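Local coordinates for intimin (Escherichia coli, PDB 1F00), which is a bacterial cell-adhesion protein that probably fastens enteropathogenic bacteria to host cells by binding a receptor through its C-terminal lectin-like region, at residues Tyr136-Ala141 / Ile165-Ser170. Residues are numbered along the deposited sequence; the frame is centred on the assembly and turned at random.
Sequences YTWRSA and ISVISS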
loop_
_atom_site.group_PDB
_atom_site.type_symbol
_atom_site.label_atom_id
_atom_site.label_comp_id
_atom_site.label_asym_id
_atom_site.label_seq_id
_atom_site.Cartn_x
_atom_site.Cartn_y
_atom_site.Cartn_z
ATOM N N TYR A 136 -2.225 -9.446 4.988
ATOM C CA TYR A 136 -1.407 -8.237 4.932
ATOM C C TYR A 136 -1.293 -7.368 6.186
ATOM O O TYR A 136 -2.210 -7.295 7.003
ATOM C CB TYR A 136 -1.917 -7.352 3.790
ATOM C CG TYR A 136 -2.201 -8.097 2.503
ATOM C CD1 TYR A 136 -1.252 -8.955 1.954
ATOM C CD2 TYR A 136 -3.414 -7.930 1.821
ATOM C CE1 TYR A 136 -1.494 -9.631 0.766
ATOM C CE2 TYR A 136 -3.664 -8.604 0.625
ATOM C CZ TYR A 136 -2.695 -9.456 0.106
ATOM O OH TYR A 136 -2.913 -10.134 -1.073
ATOM N N THR A 137 -0.153 -6.692 6.306
ATOM C CA THR A 137 0.122 -5.773 7.408
ATOM C C THR A 137 0.765 -4.551 6.752
ATOM O O THR A 137 1.762 -4.687 6.042
ATOM C CB THR A 137 1.109 -6.374 8.420
ATOM O OG1 THR A 137 0.574 -7.599 8.938
ATOM C CG2 THR A 137 1.339 -5.408 9.573
ATOM N N TRP A 138 0.203 -3.369 6.992
ATOM C CA TRP A 138 0.716 -2.141 6.380
ATOM C C TRP A 138 1.491 -1.223 7.326
ATOM O O TRP A 138 1.314 -1.261 8.540
ATOM C CB TRP A 138 -0.438 -1.335 5.770
ATOM C CG TRP A 138 -1.279 -2.089 4.783
ATOM C CD1 TRP A 138 -2.220 -3.045 5.056
ATOM C CD2 TRP A 138 -1.248 -1.950 3.359
ATOM N NE1 TRP A 138 -2.778 -3.509 3.884
ATOM C CE2 TRP A 138 -2.199 -2.854 2.828
ATOM C CE3 TRP A 138 -0.505 -1.150 2.479
ATOM C CZ2 TRP A 138 -2.427 -2.979 1.455
ATOM C CZ3 TRP A 138 -0.730 -1.274 1.112
ATOM C CH2 TRP A 138 -1.683 -2.182 0.613
ATOM N N ARG A 139 2.346 -0.384 6.755
ATOM C CA ARG A 139 3.115 0.557 7.553
ATOM C C ARG A 139 3.519 1.734 6.688
ATOM O O ARG A 139 3.517 1.648 5.460
ATOM C CB ARG A 139 4.373 -0.109 8.123
ATOM C CG ARG A 139 5.471 -0.409 7.093
ATOM C CD ARG A 139 6.726 -0.944 7.789
ATOM N NE ARG A 139 7.897 -1.009 6.913
ATOM C CZ ARG A 139 8.174 -2.014 6.084
ATOM N NH1 ARG A 139 7.360 -3.060 5.999
ATOM N NH2 ARG A 139 9.288 -1.983 5.358
ATOM N N SER A 140 3.855 2.838 7.339
ATOM C CA SER A 140 4.293 4.038 6.643
ATOM C C SER A 140 5.677 4.368 7.157
ATOM O O SER A 140 5.920 4.307 8.358
ATOM C CB SER A 140 3.367 5.215 6.937
ATOM O OG SER A 140 3.942 6.416 6.442
ATOM N N ALA A 141 6.580 4.712 6.246
ATOM C CA ALA A 141 7.940 5.066 6.627
ATOM C C ALA A 141 7.948 6.382 7.413
ATOM O O ALA A 141 8.877 6.658 8.173
ATOM C CB ALA A 141 8.822 5.179 5.378
ATOM N N ILE A 165 4.624 3.733 1.552
ATOM C CA ILE A 165 3.690 2.879 2.282
ATOM C C ILE A 165 4.082 1.478 1.861
ATOM O O ILE A 165 4.195 1.197 0.665
ATOM C CB ILE A 165 2.222 3.130 1.876
ATOM C CG1 ILE A 165 1.849 4.588 2.143
ATOM C CG2 ILE A 165 1.294 2.179 2.647
ATOM C CD1 ILE A 165 2.065 5.028 3.584
ATOM N N SER A 166 4.315 0.609 2.840
ATOM C CA SER A 166 4.715 -0.758 2.561
ATOM C C SER A 166 3.714 -1.762 3.109
ATOM O O SER A 166 3.092 -1.535 4.140
ATOM C CB SER A 166 6.089 -1.047 3.180
ATOM O OG SER A 166 7.104 -0.240 2.610
ATOM N N VAL A 167 3.549 -2.865 2.398
ATOM C CA VAL A 167 2.662 -3.920 2.856
ATOM C C VAL A 167 3.495 -5.191 2.890
ATOM O O VAL A 167 4.367 -5.396 2.037
ATOM C CB VAL A 167 1.459 -4.141 1.904
ATOM C CG1 VAL A 167 1.945 -4.566 0.527
ATOM C CG2 VAL A 167 0.529 -5.207 2.484
ATOM N N ILE A 168 3.261 -6.024 3.894
ATOM C CA ILE A 168 3.972 -7.291 3.986
ATOM C C ILE A 168 2.941 -8.398 4.181
ATOM O O ILE A 168 1.924 -8.202 4.849
ATOM C CB ILE A 168 4.991 -7.311 5.164
ATOM C CG1 ILE A 168 4.284 -7.054 6.493
ATOM C CG2 ILE A 168 6.071 -6.269 4.930
ATOM C CD1 ILE A 168 5.232 -7.009 7.686
ATOM N N SER A 169 3.188 -9.547 3.565
ATOM C CA SER A 169 2.287 -10.687 3.692
ATOM C C SER A 169 2.982 -11.681 4.612
ATOM O O SER A 169 4.213 -11.731 4.644
ATOM C CB SER A 169 2.017 -11.300 2.314
ATOM O OG SER A 169 3.225 -11.551 1.614
ATOM N N SER A 170 2.210 -12.472 5.353
ATOM C CA SER A 170 2.800 -13.414 6.294
ATOM C C SER A 170 3.588 -14.573 5.696
ATOM O O SER A 170 4.172 -15.364 6.435
ATOM C CB SER A 170 1.736 -13.941 7.273
ATOM O OG SER A 170 0.659 -14.563 6.605
HETATM O O HOH W 1 0.999 -9.864 7.567
#
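Val167 is the bump at the middle of this strand pair, and the indole of Trp138, directly across from it, is the flat wall it presses on. Val167 CB sits over the six-membered ring, 3.6 Å from its centroid and 10° off the normal, a CH-pi contact, while Val167 CG2 presses on the same face towards Trp138 CE2. That methyl stands anti to its own backbone N, which also brings it 3.5 Å from Tyr136 CB; it thus plugs the notch between the two aromatic side chains. Beyond the valine, Ser169 CB meets the edge of the Tyr136 ring, whose hydroxyl is hydrogen-bonded to Gly131 O. At the other end Ile165 forks: CG2 reaches the indole edge, 3.8 Å from Trp138 CE3, and CD1 abuts Ser140 CB at 3.6 Å. Leu127 and Ala129 of strand 124-130 pack on this apolar side.

On the reverse side the long Arg139 side chain is the ridge. It leaves its strand with CG between backbone N and carbonyl carbon (chi1 72°), then runs extended to NE, and its guanidinium comes over the Ser166 side chain, with Ser166 CB under the centre of one face. Ile168 CG2 touches the edge of that group in plane, 3.6 Å from Arg139 NH1. Next along, Ile168 CG1 rests against Thr137 CB, and a water hydrogen-bonded to Thr137 OG1 gives a weak bond to Ile168 O.

Two pairs of reciprocal backbone hydrogen bonds, Thr137 with Ile168 and Arg139 with Ser166, hold the register, with Ile168 N 2.9 Å from Thr137 O. Strand 173-179 flanks 163-169 on its other edge, completing a three-stranded antiparallel sheet whose aromatic and aliphatic side faces strand 124-130 across the core, the beta-sandwich packing of a bacterial immunoglobulin-like domain.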